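Local coordinates for protein PpBBE-like 1 D396N (Physcomitrella patens subsp. patens, PDB 6EO5) that probably oxidises cellobiose as a bicovalent flavin oxidase of the berberine bridge enzyme-like family, here as an engineered variant with FAD bound, at residues A[227-232]-A[263-268]; A[234-239]-A[343-348]; A[363-368]-A[391-396]. All blocks are in the same frame, centred on the assembly; numbering follows the deposited sequence.

Contact 1: residues A[227-232]-A[263-268]; sequences YRWNDK and GVSWLE
A chi1 of 70° sets the indole of Trp266 between its own backbone N and carbonyl carbon, and Arg228 comes up alongside because its CG turns away from its backbone N (chi1 -176°) and the chain then runs extended to NE. The two side chains point the same way from a non-hydrogen-bonded antiparallel pair. Trp266 CZ3 sits over the centre of one guanidinium face, 3.9 Å from Arg228 CZ, but the planes are 47° apart, so the groups lean together and do not lie flat. Val264 CG1 adds an apolar flank 4.0 Å from Arg228 NE. On the other face of the sheet Trp229 turns the CE3 edge of its ring to Ser265 O, 3.7 Å away and in the ring plane.

The backbones hold this register with two reciprocal pairs, Tyr227 with Leu267 and Trp229 with Ser265; the bond from Trp229 N to Ser265 O measures 2.8 Å. Beyond them the pairing ends at Gly263 O, which takes Asp231 N at 3.2 Å and also a water. That water donates to Asp231 O as well (2.8 Å) and accepts from Ser265 OG, tying the loop ends to the serine.

These are two inner strands of an antiparallel sheet, with strand 294-300 beside 222-230 and strand 253-259 beside 264-271. Trp266 stacks on Tyr258 of strand 253-259 and receives a cation-pi contact from Lys226, while Tyr227, Trp229 and Leu267 face helix 279-288. Trp229 and Leu267 also meet helix 235-246, as does Ser265, whose OG is hydrogen-bonded to Asn238.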
# COMPACT_ATOMS: atom_id res chain seq x y z
N TYR A 227 0.66 6.69 22.20
CA TYR A 227 1.58 7.10 23.26
C TYR A 227 2.81 7.68 22.58
O TYR A 227 3.46 6.99 21.78
CB TYR A 227 1.95 5.92 24.17
CG TYR A 227 0.73 5.15 24.64
CD1 TYR A 227 -0.15 5.70 25.57
CD2 TYR A 227 0.46 3.88 24.15
CE1 TYR A 227 -1.27 5.01 25.99
CE2 TYR A 227 -0.66 3.18 24.58
CZ TYR A 227 -1.52 3.75 25.50
OH TYR A 227 -2.63 3.07 25.93
N ARG A 228 3.13 8.93 22.91
CA ARG A 228 4.07 9.74 22.14
C ARG A 228 5.15 10.31 23.06
O ARG A 228 4.88 10.62 24.23
CB ARG A 228 3.28 10.86 21.44
CG ARG A 228 4.08 11.72 20.53
CD ARG A 228 3.19 12.51 19.59
NE ARG A 228 4.00 13.39 18.75
CZ ARG A 228 3.57 14.00 17.65
NH1 ARG A 228 2.32 13.83 17.23
NH2 ARG A 228 4.41 14.78 16.97
N TRP A 229 6.37 10.43 22.54
CA TRP A 229 7.50 11.02 23.25
C TRP A 229 8.28 11.93 22.31
O TRP A 229 8.21 11.81 21.09
CB TRP A 229 8.50 10.00 23.78
CG TRP A 229 8.07 9.10 24.88
CD1 TRP A 229 8.37 9.22 26.21
CD2 TRP A 229 7.33 7.88 24.75
NE1 TRP A 229 7.84 8.17 26.92
CE2 TRP A 229 7.19 7.33 26.04
CE3 TRP A 229 6.75 7.21 23.67
CZ2 TRP A 229 6.51 6.15 26.28
CZ3 TRP A 229 6.07 6.03 23.91
CH2 TRP A 229 5.95 5.51 25.21
N ASN A 230 9.08 12.83 22.91
CA ASN A 230 9.94 13.73 22.15
C ASN A 230 11.23 13.86 22.95
O ASN A 230 11.42 14.81 23.72
CB ASN A 230 9.29 15.08 21.90
CG ASN A 230 10.12 15.96 20.97
OD1 ASN A 230 11.05 15.48 20.30
ND2 ASN A 230 9.79 17.24 20.93
N ASP A 231 12.12 12.90 22.76
CA ASP A 231 13.32 12.76 23.55
C ASP A 231 14.24 11.77 22.86
O ASP A 231 13.94 10.57 22.80
CB ASP A 231 12.97 12.30 24.97
CG ASP A 231 14.15 12.34 25.92
OD1 ASP A 231 15.32 12.44 25.47
OD2 ASP A 231 13.90 12.26 27.15
N LYS A 232 15.36 12.25 22.30
CA LYS A 232 16.29 11.36 21.62
C LYS A 232 16.80 10.25 22.54
O LYS A 232 17.25 9.22 22.04
CB LYS A 232 17.48 12.17 21.08
CG LYS A 232 17.42 12.44 19.59
CD LYS A 232 18.00 13.83 19.27
CE LYS A 232 18.42 13.94 17.81
NZ LYS A 232 18.74 15.34 17.41
N GLY A 263 13.89 13.04 17.28
CA GLY A 263 13.69 12.48 18.60
C GLY A 263 12.27 12.04 18.90
O GLY A 263 12.05 11.41 19.94
N VAL A 264 11.30 12.35 18.04
CA VAL A 264 9.94 11.90 18.26
C VAL A 264 9.87 10.38 18.12
O VAL A 264 10.54 9.79 17.27
CB VAL A 264 8.98 12.59 17.27
CG1 VAL A 264 7.56 12.09 17.45
CG2 VAL A 264 9.05 14.09 17.45
N SER A 265 9.06 9.74 18.97
CA SER A 265 8.70 8.34 18.80
C SER A 265 7.32 8.11 19.39
O SER A 265 6.91 8.78 20.34
CB SER A 265 9.72 7.39 19.45
OG SER A 265 9.73 7.55 20.86
N TRP A 266 6.59 7.15 18.82
CA TRP A 266 5.27 6.85 19.37
C TRP A 266 4.85 5.43 19.03
O TRP A 266 5.39 4.80 18.12
CB TRP A 266 4.21 7.85 18.89
CG TRP A 266 3.79 7.81 17.43
CD1 TRP A 266 3.16 6.77 16.77
CD2 TRP A 266 3.90 8.87 16.47
NE1 TRP A 266 2.91 7.13 15.46
CE2 TRP A 266 3.35 8.41 15.26
CE3 TRP A 266 4.42 10.18 16.52
CZ2 TRP A 266 3.31 9.20 14.11
CZ3 TRP A 266 4.37 10.96 15.38
CH2 TRP A 266 3.83 10.47 14.20
N LEU A 267 3.88 4.93 19.79
CA LEU A 267 3.13 3.73 19.46
C LEU A 267 1.70 4.17 19.20
O LEU A 267 1.10 4.83 20.05
CB LEU A 267 3.19 2.70 20.57
CG LEU A 267 2.32 1.46 20.35
CD1 LEU A 267 2.76 0.72 19.09
CD2 LEU A 267 2.36 0.54 21.55
N GLU A 268 1.17 3.84 18.03
CA GLU A 268 -0.21 4.15 17.69
C GLU A 268 -0.94 2.86 17.32
O GLU A 268 -0.36 1.98 16.68
CB GLU A 268 -0.29 5.15 16.55
CG GLU A 268 -1.72 5.57 16.25
CD GLU A 268 -1.85 6.58 15.14
OE1 GLU A 268 -0.83 6.83 14.44
OE2 GLU A 268 -2.97 7.12 14.96
O HOH W 1 11.49 9.67 21.67

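Contact 2: residues A[234-239]-A[343-348]; sequences VLFKNF and LSDAGI
Asp345 O, in the first turn of its helix, is met from two sources: the ring of Phe236 brings CE2 to 3.5 Å from it, with the oxygen near the ring plane at the edge, and Asn349 ND2 gives it a weak hydrogen bond. The same ring rests its CZ 3.8 Å from Asp345 CG, its plane turned 74° from that of the carboxylate, whose OD1 is engaged in a salt bridge with Lys240. Ile348 is the wedge of the contact. With its CG1 anti to the carbonyl carbon (chi1 -62°), the CG1-CD1 arm runs to Phe239, where Ile348 CD1 meets the ring edge 3.8 Å from Phe239 CD2, and Ile348 CG2 falls on Phe236 CD2 at 3.5 Å. Helices 235-246 and 345-355 thus meet through these side chains, the phenylalanines almost one turn apart, on the seven-stranded antiparallel sheet that characterises the substrate-binding domain of this flavoenzyme family. Leu343 CD1 extends the apolar patch, 4.2 Å from Phe239 CE2. Just after it, Ser344 is the N-cap of helix 345-355, where its OG accepts from Gly347 N at 3.0 Å. Leu343 N is in turn bonded to Gln243 OE1, which fastens the start of this helix to helix 235-246.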
# COMPACT_ATOMS: atom_id res chain seq x y z
N VAL A 234 15.21 8.32 24.87
CA VAL A 234 14.36 7.19 25.22
C VAL A 234 14.01 6.34 24.00
O VAL A 234 13.12 5.49 24.08
CB VAL A 234 13.08 7.66 25.95
CG1 VAL A 234 13.45 8.47 27.18
CG2 VAL A 234 12.17 8.47 25.03
N LEU A 235 14.70 6.55 22.87
CA LEU A 235 14.37 5.82 21.64
C LEU A 235 14.67 4.33 21.77
O LEU A 235 13.87 3.49 21.36
CB LEU A 235 15.13 6.42 20.45
CG LEU A 235 14.71 7.82 20.02
CD1 LEU A 235 15.66 8.35 18.96
CD2 LEU A 235 13.27 7.80 19.52
N PHE A 236 15.84 3.98 22.30
CA PHE A 236 16.16 2.57 22.48
C PHE A 236 15.16 1.90 23.40
O PHE A 236 14.62 0.83 23.09
CB PHE A 236 17.57 2.40 23.04
CG PHE A 236 17.95 0.97 23.27
CD1 PHE A 236 17.64 0.34 24.46
CD2 PHE A 236 18.60 0.25 22.28
CE1 PHE A 236 17.96 -0.99 24.66
CE2 PHE A 236 18.93 -1.08 22.48
CZ PHE A 236 18.61 -1.70 23.67
N LYS A 237 14.90 2.53 24.55
CA LYS A 237 13.99 1.95 25.53
C LYS A 237 12.60 1.76 24.93
O LYS A 237 11.99 0.70 25.09
CB LYS A 237 13.95 2.85 26.77
CG LYS A 237 13.36 2.21 28.02
CD LYS A 237 13.33 3.19 29.18
CE LYS A 237 12.56 2.61 30.36
NZ LYS A 237 13.24 1.40 30.91
N ASN A 238 12.09 2.78 24.24
CA ASN A 238 10.74 2.67 23.68
C ASN A 238 10.68 1.60 22.60
O ASN A 238 9.75 0.79 22.58
CB ASN A 238 10.25 4.01 23.13
CG ASN A 238 10.15 5.09 24.20
OD1 ASN A 238 10.31 4.81 25.38
ND2 ASN A 238 9.87 6.31 23.79
N PHE A 239 11.66 1.57 21.69
CA PHE A 239 11.61 0.58 20.62
C PHE A 239 11.74 -0.84 21.17
O PHE A 239 11.01 -1.74 20.74
CB PHE A 239 12.69 0.83 19.56
CG PHE A 239 12.52 -0.04 18.36
CD1 PHE A 239 11.56 0.28 17.41
CD2 PHE A 239 13.22 -1.23 18.23
CE1 PHE A 239 11.33 -0.54 16.32
CE2 PHE A 239 13.00 -2.06 17.13
CZ PHE A 239 12.05 -1.71 16.18
N LEU A 343 14.90 -7.19 16.31
CA LEU A 343 16.31 -6.83 16.31
C LEU A 343 16.93 -7.14 17.67
O LEU A 343 16.33 -6.89 18.71
CB LEU A 343 16.48 -5.35 15.97
CG LEU A 343 15.92 -4.89 14.61
CD1 LEU A 343 16.02 -3.39 14.47
CD2 LEU A 343 16.63 -5.59 13.47
N SER A 344 18.13 -7.69 17.64
CA SER A 344 18.98 -7.78 18.82
C SER A 344 19.14 -6.40 19.43
O SER A 344 18.81 -5.39 18.80
CB SER A 344 20.35 -8.36 18.46
OG SER A 344 21.07 -7.49 17.60
N ASP A 345 19.65 -6.32 20.67
CA ASP A 345 19.89 -5.00 21.24
C ASP A 345 20.94 -4.25 20.44
O ASP A 345 20.84 -3.04 20.23
CB ASP A 345 20.30 -5.11 22.71
CG ASP A 345 19.13 -5.49 23.63
OD1 ASP A 345 17.95 -5.49 23.19
OD2 ASP A 345 19.39 -5.76 24.82
N ALA A 346 21.96 -4.97 19.95
CA ALA A 346 22.97 -4.34 19.11
C ALA A 346 22.36 -3.79 17.83
O ALA A 346 22.72 -2.69 17.39
CB ALA A 346 24.07 -5.36 18.79
N GLY A 347 21.43 -4.54 17.23
CA GLY A 347 20.73 -4.05 16.05
C GLY A 347 19.90 -2.80 16.31
O GLY A 347 19.85 -1.90 15.47
N ILE A 348 19.24 -2.73 17.47
CA ILE A 348 18.43 -1.55 17.76
C ILE A 348 19.30 -0.31 17.86
O ILE A 348 18.95 0.75 17.33
CB ILE A 348 17.59 -1.77 19.04
CG1 ILE A 348 16.61 -2.92 18.85
CG2 ILE A 348 16.82 -0.50 19.40
CD1 ILE A 348 15.82 -3.26 20.08

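Contact 3: residues A[363-368]-A[391-396]; sequences FIYNLY and YSIQMV
Ile364 and Gln394 face each other as a hydrogen-bonded antiparallel pair: Gln394 N donates to Ile364 O over 2.8 Å, almost straight at 177°, and Ile364 N donates back to Gln394 O. Further along, Ser392 N reaches Asn366 O at 3.1 Å, but the return bond from Asn366 N to Ser392 O is weak and bent, at 129°. A water also takes up Asn366 N. It accepts from Asn366 N at 3.0 Å, donates to Ile364 O at 2.9 Å and is hydrogen-bonded to Ser392 OG. A second water joins Ser392 OG, 2.8 Å away, to Tyr368 OH, which is also bonded to Tyr337 OH. The serine hydroxyl therefore bridges two waters. Gln394 runs extended beside Ile364, its OE1 bonded to Tyr83 OH.

On the other face the partners are mostly apolar. The side chains of Tyr365 and Tyr391 run alongside each other, their ring planes inclined at 71°, with Tyr391 CE1 3.5 Å from Tyr365 CD2; the far end of Tyr391 is satisfied by Gln243 OE1. Ile393 lies along the Tyr365 ring, Ile393 CG1 3.6 Å from Tyr365 CD2, with its CG2 and CD1 near Tyr365 CE2. With an alanine here, Tyr365 would probably lose this flank, leaving a gap beside the ring and more freedom for it to turn. Phe363 and Met395 continue this face, against helix 405-420.

The chemistry thus divides the two strands: a largely apolar, aromatic side packed under helices, and a side bearing Asn366, Ser392 and Gln394 with ordered water. The side chain of Asn366 is about 5 Å from the bound FAD, consistent with a polar wall beside the flavin.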
# COMPACT_ATOMS: atom_id res chain seq x y z
N PHE A 363 10.35 6.83 10.07
CA PHE A 363 10.46 5.37 10.14
C PHE A 363 9.25 4.80 10.88
O PHE A 363 8.99 5.18 12.03
CB PHE A 363 11.77 4.98 10.83
CG PHE A 363 12.98 5.58 10.18
CD1 PHE A 363 13.40 6.87 10.51
CD2 PHE A 363 13.68 4.89 9.19
CE1 PHE A 363 14.50 7.45 9.88
CE2 PHE A 363 14.79 5.46 8.58
CZ PHE A 363 15.19 6.74 8.92
N ILE A 364 8.53 3.88 10.23
CA ILE A 364 7.25 3.36 10.72
C ILE A 364 7.30 1.84 10.69
O ILE A 364 7.71 1.25 9.68
CB ILE A 364 6.07 3.89 9.88
CG1 ILE A 364 6.04 5.42 9.90
CG2 ILE A 364 4.72 3.31 10.32
CD1 ILE A 364 4.95 5.98 9.04
N TYR A 365 6.84 1.20 11.77
CA TYR A 365 6.97 -0.25 11.96
C TYR A 365 5.58 -0.84 12.12
O TYR A 365 4.97 -0.71 13.19
CB TYR A 365 7.83 -0.56 13.19
CG TYR A 365 9.19 0.13 13.21
CD1 TYR A 365 9.29 1.49 13.48
CD2 TYR A 365 10.36 -0.58 12.99
CE1 TYR A 365 10.54 2.13 13.51
CE2 TYR A 365 11.60 0.04 13.03
CZ TYR A 365 11.69 1.40 13.28
OH TYR A 365 12.91 2.03 13.33
N ASN A 366 5.06 -1.49 11.08
CA ASN A 366 3.74 -2.11 11.13
C ASN A 366 3.84 -3.49 11.75
O ASN A 366 4.62 -4.33 11.28
CB ASN A 366 3.14 -2.23 9.73
CG ASN A 366 2.81 -0.90 9.13
OD1 ASN A 366 2.71 0.10 9.83
ND2 ASN A 366 2.64 -0.88 7.81
N LEU A 367 3.05 -3.75 12.78
CA LEU A 367 3.15 -5.02 13.50
C LEU A 367 2.40 -6.11 12.75
O LEU A 367 1.24 -5.93 12.36
CB LEU A 367 2.60 -4.86 14.91
CG LEU A 367 2.62 -6.14 15.75
CD1 LEU A 367 4.05 -6.42 16.18
CD2 LEU A 367 1.68 -6.02 16.95
N TYR A 368 3.08 -7.25 12.52
CA TYR A 368 2.45 -8.44 11.95
C TYR A 368 2.28 -9.44 13.10
O TYR A 368 1.36 -9.29 13.92
CB TYR A 368 3.25 -9.00 10.78
CG TYR A 368 3.19 -8.21 9.48
CD1 TYR A 368 3.60 -6.88 9.42
CD2 TYR A 368 2.74 -8.81 8.31
CE1 TYR A 368 3.54 -6.15 8.24
CE2 TYR A 368 2.68 -8.09 7.12
CZ TYR A 368 3.08 -6.77 7.09
OH TYR A 368 3.04 -6.06 5.91
N TYR A 391 7.40 -7.54 12.21
CA TYR A 391 6.98 -6.24 11.71
C TYR A 391 7.77 -5.88 10.45
O TYR A 391 8.82 -6.47 10.17
CB TYR A 391 7.14 -5.16 12.79
CG TYR A 391 8.55 -4.99 13.32
CD1 TYR A 391 9.48 -4.19 12.64
CD2 TYR A 391 8.94 -5.60 14.51
CE1 TYR A 391 10.75 -4.03 13.13
CE2 TYR A 391 10.22 -5.44 15.00
CZ TYR A 391 11.12 -4.65 14.31
OH TYR A 391 12.41 -4.49 14.78
N SER A 392 7.23 -4.92 9.70
CA SER A 392 7.91 -4.31 8.56
C SER A 392 8.47 -2.95 8.98
O SER A 392 7.96 -2.33 9.92
CB SER A 392 6.94 -4.12 7.40
OG SER A 392 5.86 -3.27 7.79
N ILE A 393 9.50 -2.48 8.28
CA ILE A 393 10.03 -1.14 8.51
C ILE A 393 9.83 -0.32 7.24
O ILE A 393 10.34 -0.69 6.17
CB ILE A 393 11.52 -1.15 8.90
CG1 ILE A 393 11.80 -2.07 10.09
CG2 ILE A 393 11.97 0.27 9.25
CD1 ILE A 393 13.26 -2.04 10.52
N GLN A 394 9.12 0.79 7.35
CA GLN A 394 9.04 1.76 6.26
C GLN A 394 10.06 2.87 6.52
O GLN A 394 10.03 3.51 7.58
CB GLN A 394 7.63 2.33 6.12
CG GLN A 394 7.43 3.07 4.81
CD GLN A 394 6.19 3.95 4.80
OE1 GLN A 394 6.01 4.76 3.89
NE2 GLN A 394 5.35 3.79 5.80
N MET A 395 10.95 3.10 5.55
CA MET A 395 12.05 4.06 5.67
C MET A 395 11.92 5.12 4.59
O MET A 395 12.10 4.82 3.40
CB MET A 395 13.39 3.34 5.54
CG MET A 395 13.43 1.99 6.21
SD MET A 395 14.78 0.99 5.59
CE MET A 395 14.62 -0.50 6.54
N VAL A 396 11.64 6.36 4.99
CA VAL A 396 11.38 7.46 4.06
C VAL A 396 12.37 8.59 4.35
O VAL A 396 12.52 9.00 5.50
CB VAL A 396 9.93 7.98 4.17
CG1 VAL A 396 9.67 9.07 3.15
CG2 VAL A 396 8.93 6.84 4.02
O HOH W 2 5.97 -0.70 8.33
O HOH W 3 3.71 -3.66 6.01

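Overall arrangement
Contacts 1 and 3 are two pairings within one seven-stranded antiparallel sheet, separated by strand 253-259, with centres about 15 Å apart. Contact 2 lies on the helices covering it, its centre about 13 Å from that of contact 1 and 14 Å from that of contact 3. It touches both: Asn238 bonds to Ser265, and Phe239 packs on Tyr365 and Tyr391. Along the chain the segments of contacts 1 and 2 alternate, strand 222-230 leading through a short loop into helix 235-246, and contact 3 follows once both are closed. One helical layer thereby links the strands of contact 1, farther from the flavin, to those of contact 3 beside it.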